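Long-range contacts in ferrous iron uptake transporter protein B (Streptococcus thermophilus, PDB 3TAH), which probably takes up ferrous iron across the cell membrane at the expense of GTP, represented here by its nucleotide-binding G-protein domain with the attached helical domain: residues V88-L93 with D118-Q123; T111-M116 with V141-L146; T100-E105 with N247-F252. The protein carries 1 engineered substitution. One frame throughout, in Å; residues are numbered along the deposited sequence. Where two conformers were deposited one is given.

Interaction 1. Residues V88-L93 with D118-Q123; sequences VDATNL and DVLDGQ. With BGO (3'-O-(N-methylanthraniloyl)guanosine-5'-diphosphate), chain C.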
loop_
_atom_site.group_PDB
_atom_site.type_symbol
_atom_site.label_atom_id
_atom_site.label_comp_id
_atom_site.label_asym_id
_atom_site.label_seq_id
_atom_site.Cartn_x
_atom_site.Cartn_y
_atom_site.Cartn_z
ATOM N N VAL A 88 5.782 4.460 -7.582
ATOM C CA VAL A 88 7.040 4.296 -6.855
ATOM C C VAL A 88 8.184 4.970 -7.619
ATOM O O VAL A 88 8.367 4.725 -8.808
ATOM C CB VAL A 88 7.343 2.787 -6.663
ATOM C CG1 VAL A 88 8.785 2.518 -6.173
ATOM C CG2 VAL A 88 6.306 2.167 -5.707
ATOM N N ASP A 89 8.937 5.808 -6.909
ATOM C CA ASP A 89 10.127 6.465 -7.422
ATOM C C ASP A 89 11.302 5.489 -7.493
ATOM O O ASP A 89 11.931 5.167 -6.465
ATOM C CB ASP A 89 10.480 7.644 -6.509
ATOM C CG ASP A 89 11.709 8.421 -6.973
ATOM O OD1 ASP A 89 12.326 8.084 -7.997
ATOM O OD2 ASP A 89 12.054 9.387 -6.285
ATOM N N ALA A 90 11.612 5.054 -8.714
ATOM C CA ALA A 90 12.689 4.090 -8.957
ATOM C C ALA A 90 14.047 4.534 -8.421
ATOM O O ALA A 90 14.857 3.683 -8.065
ATOM C CB ALA A 90 12.809 3.787 -10.431
ATOM N N THR A 91 14.283 5.849 -8.366
ATOM C CA THR A 91 15.565 6.404 -7.906
ATOM C C THR A 91 15.674 6.447 -6.377
ATOM O O THR A 91 16.701 6.834 -5.839
ATOM C CB THR A 91 15.821 7.830 -8.453
ATOM O OG1 THR A 91 15.039 8.783 -7.717
ATOM C CG2 THR A 91 15.506 7.923 -9.948
ATOM N N ASN A 92 14.609 6.062 -5.682
ATOM C CA ASN A 92 14.588 6.027 -4.228
ATOM C C ASN A 92 13.757 4.835 -3.772
ATOM O O ASN A 92 12.832 4.960 -2.956
ATOM C CB ASN A 92 13.961 7.328 -3.777
ATOM C CG ASN A 92 14.049 7.548 -2.306
ATOM O OD1 ASN A 92 13.172 8.196 -1.746
ATOM N ND2 ASN A 92 15.082 7.024 -1.661
ATOM N N LEU A 93 14.109 3.681 -4.316
ATOM C CA LEU A 93 13.253 2.483 -4.253
ATOM C C LEU A 93 12.916 2.012 -2.837
ATOM O O LEU A 93 11.739 1.882 -2.496
ATOM C CB LEU A 93 13.898 1.337 -5.039
ATOM C CG LEU A 93 13.087 0.050 -5.209
ATOM C CD1 LEU A 93 11.721 0.333 -5.841
ATOM C CD2 LEU A 93 13.872 -0.931 -6.052
ATOM N N ASP A 118 13.508 6.802 -16.385
ATOM C CA ASP A 118 14.458 7.533 -17.246
ATOM C C ASP A 118 15.606 8.199 -16.466
ATOM O O ASP A 118 16.691 8.383 -17.010
ATOM C CB ASP A 118 13.722 8.598 -18.064
ATOM C CG ASP A 118 13.043 9.635 -17.187
ATOM O OD1 ASP A 118 12.092 9.262 -16.476
ATOM O OD2 ASP A 118 13.447 10.815 -17.189
ATOM N N VAL A 119 15.341 8.571 -15.213
ATOM C CA VAL A 119 16.306 9.212 -14.311
ATOM C C VAL A 119 17.327 8.200 -13.815
ATOM O O VAL A 119 18.520 8.496 -13.699
ATOM C CB VAL A 119 15.602 9.831 -13.071
ATOM C CG1 VAL A 119 16.600 10.550 -12.151
ATOM C CG2 VAL A 119 14.505 10.786 -13.493
ATOM N N LEU A 120 16.823 7.006 -13.511
ATOM C CA LEU A 120 17.614 5.871 -13.072
ATOM C C LEU A 120 18.681 5.532 -14.105
ATOM O O LEU A 120 19.846 5.338 -13.758
ATOM C CB LEU A 120 16.687 4.668 -12.853
ATOM C CG LEU A 120 17.183 3.491 -12.030
ATOM C CD1 LEU A 120 17.407 3.902 -10.588
ATOM C CD2 LEU A 120 16.162 2.366 -12.135
ATOM N N ASP A 121 18.270 5.478 -15.371
ATOM C CA ASP A 121 19.181 5.246 -16.490
ATOM C C ASP A 121 20.339 6.260 -16.495
ATOM O O ASP A 121 21.494 5.894 -16.721
ATOM C CB ASP A 121 18.404 5.289 -17.811
ATOM N N GLY A 122 20.015 7.525 -16.223
ATOM C CA GLY A 122 21.005 8.599 -16.137
ATOM C C GLY A 122 21.932 8.594 -14.927
ATOM O O GLY A 122 23.017 9.169 -14.993
ATOM N N GLN A 123 21.518 7.960 -13.828
ATOM C CA GLN A 123 22.335 7.834 -12.610
ATOM C C GLN A 123 23.288 6.629 -12.639
ATOM O O GLN A 123 24.014 6.395 -11.666
ATOM C CB GLN A 123 21.441 7.703 -11.364
ATOM C CG GLN A 123 20.580 8.928 -11.032
ATOM C CD GLN A 123 19.599 8.679 -9.885
ATOM O OE1 GLN A 123 19.265 7.535 -9.570
ATOM N NE2 GLN A 123 19.132 9.756 -9.262
HETATM C "C'" BGO C . 9.005 19.146 -11.642
HETATM N N1 BGO C . 10.703 11.186 -14.915
HETATM C C2 BGO C . 11.336 12.423 -14.662
HETATM N N2 BGO C . 12.543 12.663 -15.157
HETATM N N3 BGO C . 10.714 13.348 -13.914
HETATM C C4 BGO C . 9.483 13.091 -13.422
HETATM C C5 BGO C . 8.806 11.883 -13.639
HETATM C C6 BGO C . 9.429 10.902 -14.411
HETATM O O6 BGO C . 8.895 9.813 -14.655
HETATM N N7 BGO C . 7.633 11.979 -13.013
HETATM C C8 BGO C . 7.547 13.170 -12.416
HETATM N N9 BGO C . 8.680 13.833 -12.682
HETATM P PA BGO C . 4.991 15.110 -9.255
HETATM P PB BGO C . 3.745 13.947 -6.890
HETATM C "C1'" BGO C . 10.183 20.112 -11.897
HETATM O "O1'" BGO C . 7.852 19.480 -11.884
HETATM O O1A BGO C . 4.089 14.496 -10.234
HETATM C C1B BGO C . 9.117 15.133 -12.271
HETATM O O1B BGO C . 3.913 12.557 -6.465
HETATM C "C2'" BGO C . 10.004 21.301 -12.619
HETATM N "N2'" BGO C . 8.817 21.666 -13.113
HETATM O "O2'" BGO C . 8.041 16.895 -13.397
HETATM O O2A BGO C . 4.767 16.528 -8.822
HETATM C C2B BGO C . 8.160 16.209 -12.167
HETATM O O2B BGO C . 2.508 14.232 -7.595
HETATM C "C3'" BGO C . 11.105 22.127 -12.818
HETATM O "O3'" BGO C . 9.232 17.944 -11.185
HETATM O O3A BGO C . 5.014 14.222 -7.893
HETATM C C3B BGO C . 8.051 17.133 -11.036
HETATM O O3B BGO C . 4.050 14.934 -5.804
HETATM C "C4'" BGO C . 12.351 21.782 -12.329
HETATM O "O4'" BGO C . 9.334 15.019 -10.819
HETATM C C4B BGO C . 8.643 16.135 -10.042
HETATM C "C5'" BGO C . 12.540 20.605 -11.615
HETATM O "O5'" BGO C . 6.500 14.972 -9.801
HETATM C C5B BGO C . 7.631 15.487 -9.081
HETATM C "C6'" BGO C . 11.442 19.763 -11.399
HETATM C "CM'" BGO C . 8.468 23.066 -13.417
#
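Thr91 has its OG1 set between the backbone N and the carbonyl carbon (chi1 77°), which leaves CG2 beside the backbone N and directed at helix 117-122; Val119 answers with CG1, held anti to its own backbone N at chi1 -178°. The two methyls, Thr91 CG2 and Val119 CG1, meet at 3.6 Å as the side chains cross obliquely. Farther along, the carboxamide of Gln123 reaches back over the threonine, with OE1 3.6 Å from Thr91 CB, a van der Waals touch and not a polar bond. Leu120 straddles Ala90: its CD1 lies 3.6 Å from Ala90 O and its CD2 4.0 Å from Ala90 CB. No hydrogen bond joins the two segments, and the joint rests on van der Waals contacts, most of them made by methyl groups.

Thr91 is fixed from its own side. Asp89 OD1 takes both the backbone N and, at 2.8 Å, OG1 of Thr91, from the same face of its carboxylate; the first bond makes an Asx turn, and together they hold the hydroxyl at Asp89 and the methyl toward Val119. On the helix, Asp118 grips the guanine of the bound nucleotide with both oxygens. BGO N1 donates to OD1 at 2.8 Å in an almost straight bond (178°), and BGO N2 to OD2 at 2.9 Å, the guanine recognition expected of the NxxD motif of GTPases.

The loop that follows strand 83-89 thus packs along helix 117-122 and the residue after it. The neighbouring strand 110-115 bonds Ala90 through Asn115, while Ile127 and Lys125 continue the packing around Leu120.

Interaction 2. Residues T111-M116 with V141-L146; sequences TIALNM and VATSAL. With BGO (3'-O-(N-methylanthraniloyl)guanosine-5'-diphosphate), chain C.
Asn115 lays its side chain across that of Thr143 at about a right angle, its CB and amide carbon both lying against the threonine hydroxyl. Thr143 OG1 donates to Asn115 OD1 at 3.0 Å, approaching well to the side of the carbonyl (C=O...O angle 109°) and a little out of its plane. With CG anti to the backbone N (chi1 -164°), the asparagine amide is carried past the strand end to the nucleotide: ND2 gives a bond to BGO N7 at 3.2 Å and another to Ser14 O of the phosphate-binding loop. Hydroxyl, guanine and loop together fix the rotation of this amide.

Next to it, Ala145 N donates to BGO O6 at 2.8 Å and makes a weak bond of 3.2 Å to Asn115 OD1; both are bent, and one N-H is divided between base and protein. Met116 N also reaches O6, at 3.3 Å. The guanine carbonyl is therefore held by backbone amides from both segments, while Leu146 CB lies over one face of the guanine. Asn115 belongs to the NxxD motif, and Ser144-Leu146 correspond to the Ser-Ala loop that, with that motif, reads guanine in related GTPases.

Behind the site the two segments pair as parallel strands. Val141 N bonds to Ile112 O at 3.0 Å, Leu114 N to Val141 O at 2.9 Å, and Thr143 N to Leu114 O at 2.8 Å, the last donor standing 52° above the carbonyl plane as the pairing gives way to the loop.

Strand 140-142 is the edge of the sheet. Ala113 and Val141 meet Val154 of helix 151-159 on one face, and Ala113 also touches Leu19 of helix 16-24; on the other, Leu114 packs on Val88 of strand 83-89.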
loop_
_atom_site.group_PDB
_atom_site.type_symbol
_atom_site.label_atom_id
_atom_site.label_comp_id
_atom_site.label_asym_id
_atom_site.label_seq_id
_atom_site.Cartn_x
_atom_site.Cartn_y
_atom_site.Cartn_z
ATOM N N THR A 111 -0.672 -2.926 -8.049
ATOM C CA THR A 111 0.117 -2.908 -9.280
ATOM C C THR A 111 1.057 -1.695 -9.132
ATOM O O THR A 111 0.610 -0.618 -8.741
ATOM C CB THR A 111 -0.766 -2.749 -10.523
ATOM O OG1 THR A 111 -1.582 -3.918 -10.689
ATOM C CG2 THR A 111 0.087 -2.524 -11.778
ATOM N N ILE A 112 2.344 -1.858 -9.432
ATOM C CA ILE A 112 3.319 -0.773 -9.239
ATOM C C ILE A 112 3.682 -0.112 -10.563
ATOM O O ILE A 112 4.026 -0.821 -11.504
ATOM C CB ILE A 112 4.614 -1.270 -8.555
ATOM C CG1 ILE A 112 4.358 -1.656 -7.090
ATOM C CG2 ILE A 112 5.713 -0.203 -8.629
ATOM C CD1 ILE A 112 5.601 -2.297 -6.389
ATOM N N ALA A 113 3.588 1.225 -10.627
ATOM C CA ALA A 113 4.178 2.019 -11.708
ATOM C C ALA A 113 5.538 2.405 -11.143
ATOM O O ALA A 113 5.631 3.232 -10.243
ATOM C CB ALA A 113 3.345 3.267 -12.053
ATOM N N LEU A 114 6.585 1.785 -11.678
ATOM C CA LEU A 114 7.945 2.006 -11.237
ATOM C C LEU A 114 8.394 3.198 -12.064
ATOM O O LEU A 114 8.943 3.025 -13.164
ATOM C CB LEU A 114 8.800 0.752 -11.463
ATOM C CG LEU A 114 10.279 0.850 -11.060
ATOM C CD1 LEU A 114 10.391 1.041 -9.555
ATOM C CD2 LEU A 114 11.096 -0.361 -11.493
ATOM N N ASN A 115 8.139 4.389 -11.508
ATOM C CA ASN A 115 8.244 5.674 -12.199
ATOM C C ASN A 115 9.655 6.279 -12.068
ATOM O O ASN A 115 10.474 5.789 -11.288
ATOM C CB ASN A 115 7.119 6.612 -11.698
ATOM C CG ASN A 115 6.893 7.823 -12.600
ATOM O OD1 ASN A 115 6.757 7.690 -13.816
ATOM N ND2 ASN A 115 6.844 9.011 -12.003
ATOM N N MET A 116 9.951 7.332 -12.830
ATOM C CA MET A 116 11.286 7.948 -12.859
ATOM C C MET A 116 12.331 7.020 -13.460
ATOM O O MET A 116 13.524 7.184 -13.191
ATOM C CB MET A 116 11.773 8.349 -11.468
ATOM C CG MET A 116 10.835 9.253 -10.723
ATOM S SD MET A 116 11.152 10.964 -11.178
ATOM C CE MET A 116 9.852 11.740 -10.233
ATOM N N VAL A 141 5.403 -2.400 -13.600
ATOM C CA VAL A 141 5.621 -1.853 -14.940
ATOM C C VAL A 141 6.472 -0.581 -14.842
ATOM O O VAL A 141 6.119 0.350 -14.116
ATOM C CB VAL A 141 4.280 -1.523 -15.637
ATOM C CG1 VAL A 141 4.526 -0.876 -17.013
ATOM C CG2 VAL A 141 3.426 -2.772 -15.786
ATOM N N ALA A 142 7.592 -0.542 -15.567
ATOM C CA ALA A 142 8.465 0.618 -15.587
ATOM C C ALA A 142 7.745 1.731 -16.332
ATOM O O ALA A 142 7.216 1.505 -17.425
ATOM C CB ALA A 142 9.793 0.310 -16.263
ATOM N N THR A 143 7.707 2.917 -15.729
ATOM C CA THR A 143 7.103 4.076 -16.364
ATOM C C THR A 143 8.006 5.310 -16.273
ATOM O O THR A 143 8.893 5.402 -15.418
ATOM C CB THR A 143 5.722 4.462 -15.735
ATOM O OG1 THR A 143 5.901 4.896 -14.383
ATOM C CG2 THR A 143 4.750 3.304 -15.762
ATOM N N SER A 144 7.746 6.246 -17.181
ATOM C CA SER A 144 8.321 7.589 -17.137
ATOM C C SER A 144 7.210 8.571 -17.482
ATOM O O SER A 144 6.703 8.564 -18.606
ATOM C CB SER A 144 9.482 7.750 -18.122
ATOM O OG SER A 144 10.003 9.066 -18.042
ATOM N N ALA A 145 6.821 9.387 -16.502
ATOM C CA ALA A 145 5.845 10.452 -16.727
ATOM C C ALA A 145 6.435 11.521 -17.662
ATOM O O ALA A 145 5.711 12.103 -18.468
ATOM C CB ALA A 145 5.387 11.057 -15.393
ATOM N N LEU A 146 7.743 11.765 -17.579
ATOM C CA LEU A 146 8.407 12.757 -18.444
ATOM C C LEU A 146 8.420 12.300 -19.907
ATOM O O LEU A 146 7.885 12.984 -20.801
ATOM C CB LEU A 146 9.836 13.044 -17.955
ATOM C CG LEU A 146 10.685 13.995 -18.824
ATOM C CD1 LEU A 146 10.001 15.343 -18.972
ATOM C CD2 LEU A 146 12.069 14.152 -18.227
HETATM C "C'" BGO C . 9.005 19.146 -11.642
HETATM N N1 BGO C . 10.703 11.186 -14.915
HETATM C C2 BGO C . 11.336 12.423 -14.662
HETATM N N2 BGO C . 12.543 12.663 -15.157
HETATM N N3 BGO C . 10.714 13.348 -13.914
HETATM C C4 BGO C . 9.483 13.091 -13.422
HETATM C C5 BGO C . 8.806 11.883 -13.639
HETATM C C6 BGO C . 9.429 10.902 -14.411
HETATM O O6 BGO C . 8.895 9.813 -14.655
HETATM N N7 BGO C . 7.633 11.979 -13.013
HETATM C C8 BGO C . 7.547 13.170 -12.416
HETATM N N9 BGO C . 8.680 13.833 -12.682
HETATM P PA BGO C . 4.991 15.110 -9.255
HETATM P PB BGO C . 3.745 13.947 -6.890
HETATM C "C1'" BGO C . 10.183 20.112 -11.897
HETATM O "O1'" BGO C . 7.852 19.480 -11.884
HETATM O O1A BGO C . 4.089 14.496 -10.234
HETATM C C1B BGO C . 9.117 15.133 -12.271
HETATM O O1B BGO C . 3.913 12.557 -6.465
HETATM C "C2'" BGO C . 10.004 21.301 -12.619
HETATM N "N2'" BGO C . 8.817 21.666 -13.113
HETATM O "O2'" BGO C . 8.041 16.895 -13.397
HETATM O O2A BGO C . 4.767 16.528 -8.822
HETATM C C2B BGO C . 8.160 16.209 -12.167
HETATM O O2B BGO C . 2.508 14.232 -7.595
HETATM C "C3'" BGO C . 11.105 22.127 -12.818
HETATM O "O3'" BGO C . 9.232 17.944 -11.185
HETATM O O3A BGO C . 5.014 14.222 -7.893
HETATM C C3B BGO C . 8.051 17.133 -11.036
HETATM O O3B BGO C . 4.050 14.934 -5.804
HETATM C "C4'" BGO C . 12.351 21.782 -12.329
HETATM O "O4'" BGO C . 9.334 15.019 -10.819
HETATM C C4B BGO C . 8.643 16.135 -10.042
HETATM C "C5'" BGO C . 12.540 20.605 -11.615
HETATM O "O5'" BGO C . 6.500 14.972 -9.801
HETATM C C5B BGO C . 7.631 15.487 -9.081
HETATM C "C6'" BGO C . 11.442 19.763 -11.399
HETATM C "CM'" BGO C . 8.468 23.066 -13.417
#

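Interaction 3. Residues T100-E105 with N247-F252; sequences TTQLIE and NERYAF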
loop_
_atom_site.group_PDB
_atom_site.type_symbol
_atom_site.label_atom_id
_atom_site.label_comp_id
_atom_site.label_asym_id
_atom_site.label_seq_id
_atom_site.Cartn_x
_atom_site.Cartn_y
_atom_site.Cartn_z
ATOM N N THR A 100 4.528 0.723 0.146
ATOM C CA THR A 100 4.056 -0.371 -0.676
ATOM C C THR A 100 3.692 -1.593 0.178
ATOM O O THR A 100 2.636 -2.215 -0.028
ATOM C CB THR A 100 5.122 -0.757 -1.718
ATOM O OG1 THR A 100 5.481 0.399 -2.492
ATOM C CG2 THR A 100 4.602 -1.883 -2.608
ATOM N N THR A 101 4.545 -1.920 1.151
ATOM C CA THR A 101 4.281 -3.096 1.999
ATOM C C THR A 101 2.940 -2.954 2.725
ATOM O O THR A 101 2.178 -3.912 2.865
ATOM C CB THR A 101 5.434 -3.379 3.007
ATOM O OG1 THR A 101 5.585 -2.290 3.928
ATOM C CG2 THR A 101 6.769 -3.659 2.288
ATOM N N GLN A 102 2.644 -1.746 3.173
ATOM C CA GLN A 102 1.391 -1.464 3.851
ATOM C C GLN A 102 0.183 -1.500 2.927
ATOM O O GLN A 102 -0.890 -1.948 3.330
ATOM C CB GLN A 102 1.471 -0.109 4.547
ATOM C CG GLN A 102 2.555 -0.016 5.606
ATOM C CD GLN A 102 2.714 1.393 6.105
ATOM O OE1 GLN A 102 1.744 1.986 6.569
ATOM N NE2 GLN A 102 3.921 1.950 6.000
ATOM N N LEU A 103 0.366 -1.023 1.697
ATOM C CA LEU A 103 -0.682 -1.098 0.674
ATOM C C LEU A 103 -1.062 -2.552 0.360
ATOM O O LEU A 103 -2.253 -2.873 0.277
ATOM C CB LEU A 103 -0.263 -0.358 -0.595
ATOM C CG LEU A 103 -0.008 1.152 -0.444
ATOM C CD1 LEU A 103 0.618 1.725 -1.727
ATOM C CD2 LEU A 103 -1.281 1.938 -0.057
ATOM N N ILE A 104 -0.064 -3.430 0.209
ATOM C CA ILE A 104 -0.328 -4.846 -0.069
ATOM C C ILE A 104 -1.194 -5.437 1.043
ATOM O O ILE A 104 -2.121 -6.201 0.787
ATOM C CB ILE A 104 0.993 -5.653 -0.250
ATOM C CG1 ILE A 104 1.751 -5.171 -1.503
ATOM C CG2 ILE A 104 0.701 -7.163 -0.359
ATOM C CD1 ILE A 104 3.198 -5.690 -1.661
ATOM N N GLU A 105 -0.887 -5.068 2.282
ATOM C CA GLU A 105 -1.566 -5.606 3.459
ATOM C C GLU A 105 -3.054 -5.221 3.559
ATOM O O GLU A 105 -3.813 -5.892 4.257
ATOM C CB GLU A 105 -0.806 -5.188 4.715
ATOM C CG GLU A 105 0.548 -5.904 4.785
ATOM C CD GLU A 105 1.545 -5.278 5.733
ATOM O OE1 GLU A 105 1.272 -4.196 6.303
ATOM O OE2 GLU A 105 2.618 -5.890 5.906
ATOM N N ASN A 247 11.332 -2.267 11.511
ATOM C CA ASN A 247 12.540 -3.012 11.158
ATOM C C ASN A 247 12.228 -4.163 10.216
ATOM O O ASN A 247 12.975 -4.402 9.267
ATOM C CB ASN A 247 13.259 -3.523 12.425
ATOM C CG ASN A 247 13.818 -2.401 13.282
ATOM O OD1 ASN A 247 14.026 -1.288 12.802
ATOM N ND2 ASN A 247 14.075 -2.693 14.565
ATOM N N GLU A 248 11.119 -4.877 10.476
ATOM C CA GLU A 248 10.707 -5.993 9.609
ATOM C C GLU A 248 10.331 -5.526 8.206
ATOM O O GLU A 248 10.688 -6.201 7.238
ATOM C CB GLU A 248 9.574 -6.834 10.230
ATOM C CG GLU A 248 10.011 -7.673 11.427
ATOM C CD GLU A 248 11.150 -8.631 11.118
ATOM O OE1 GLU A 248 11.131 -9.306 10.081
ATOM O OE2 GLU A 248 12.076 -8.708 11.938
ATOM N N ARG A 249 9.626 -4.397 8.079
ATOM C CA ARG A 249 9.318 -3.842 6.753
ATOM C C ARG A 249 10.595 -3.564 5.953
ATOM O O ARG A 249 10.744 -4.017 4.829
ATOM C CB ARG A 249 8.462 -2.566 6.835
ATOM C CG ARG A 249 7.071 -2.751 7.382
ATOM C CD ARG A 249 6.221 -1.469 7.289
ATOM N NE ARG A 249 4.951 -1.659 7.991
ATOM C CZ ARG A 249 3.944 -2.400 7.534
ATOM N NH1 ARG A 249 4.025 -3.011 6.352
ATOM N NH2 ARG A 249 2.838 -2.528 8.262
ATOM N N TYR A 250 11.525 -2.823 6.540
ATOM C CA TYR A 250 12.795 -2.531 5.868
ATOM C C TYR A 250 13.640 -3.766 5.589
ATOM O O TYR A 250 14.266 -3.834 4.537
ATOM C CB TYR A 250 13.608 -1.458 6.618
ATOM C CG TYR A 250 13.044 -0.070 6.437
ATOM C CD1 TYR A 250 12.985 0.520 5.178
ATOM C CD2 TYR A 250 12.572 0.669 7.524
ATOM C CE1 TYR A 250 12.453 1.798 5.004
ATOM C CE2 TYR A 250 12.045 1.943 7.353
ATOM C CZ TYR A 250 11.986 2.503 6.093
ATOM O OH TYR A 250 11.470 3.772 5.917
ATOM N N ALA A 251 13.644 -4.750 6.486
ATOM C CA ALA A 251 14.386 -5.996 6.223
ATOM C C ALA A 251 13.830 -6.720 4.985
ATOM O O ALA A 251 14.596 -7.147 4.103
ATOM C CB ALA A 251 14.412 -6.891 7.461
ATOM N N PHE A 252 12.502 -6.840 4.916
ATOM C CA PHE A 252 11.833 -7.435 3.769
ATOM C C PHE A 252 12.196 -6.706 2.477
ATOM O O PHE A 252 12.570 -7.328 1.474
ATOM C CB PHE A 252 10.316 -7.408 3.968
ATOM C CG PHE A 252 9.551 -7.773 2.733
ATOM C CD1 PHE A 252 9.348 -9.110 2.388
ATOM C CD2 PHE A 252 9.019 -6.783 1.913
ATOM C CE1 PHE A 252 8.645 -9.445 1.239
ATOM C CE2 PHE A 252 8.315 -7.113 0.769
ATOM C CZ PHE A 252 8.125 -8.444 0.433
#
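Gln102 covers one face of the Arg249 guanidinium with its CG, which sits 3.3 Å above the plane and over its centre, 3.4 Å from Arg249 CZ; Thr101 and Glu105 hold the edge. The chain of Arg249 runs extended from CG to NE, long enough to bring the head across to helix 93-105 and present it end-on. Both terminal nitrogens converge on a single carboxylate oxygen: NH1 and NH2 each lie 3.0 Å from Glu105 OE1, which stays practically in the guanidinium plane. The two groups are nevertheless not coplanar, their planes standing 54° apart, so only the NH2 bond uses the syn lone pair, whereas NH1 also comes from the syn side, but 34° out of the carboxylate plane.

Arg249 NH1 has a second acceptor, Thr101 OG1, at 3.0 Å, a bent bond. The hydroxyl is itself bonded to Tyr98 O one turn back, which leaves its lone pairs available to the arginine. Beyond the polar cluster, Thr101 CG2 touches Phe252 CD2 at 3.9 Å, coming obliquely to the ring. The segments of helices 93-105 and 241-259 are nearly perpendicular (102°) and their axes come no nearer than 11.1 Å, a separation bridged by the long arginine and the phenylalanine. The first helix belongs to the G domain, the second to the helical domain.

All five touching residues are buried. Tyr174 OH bonds Glu105 OE2, Met62 N and Ser61 OG take the amide of Gln102, and Ile203 packs against both charged chains. A salt bridge so enclosed would probably keep both partners ionised, and its directional bonds would probably restrict how the two helices can turn against each other.

Interactions 1 and 2 share one neighbourhood: strands 83-89 and 110-115 are adjacent in the sheet, helix 117-122 follows the latter, and both contacts touch the same nucleotide. Ser144 OG to Asp118 OD1 (2.6 Å, probably a hydrogen bond) links them directly. Interaction 2 is buried, built on strand pairing and an amide network, while interaction 1 is partly exposed and relies on apolar touches across its segments. Interaction 3, about 20 Å from either by centres, is also buried but away from the guanine; it joins helix to helix largely through a buried salt bridge and touches the others through Thr100, which packs on Val88 and Ile112.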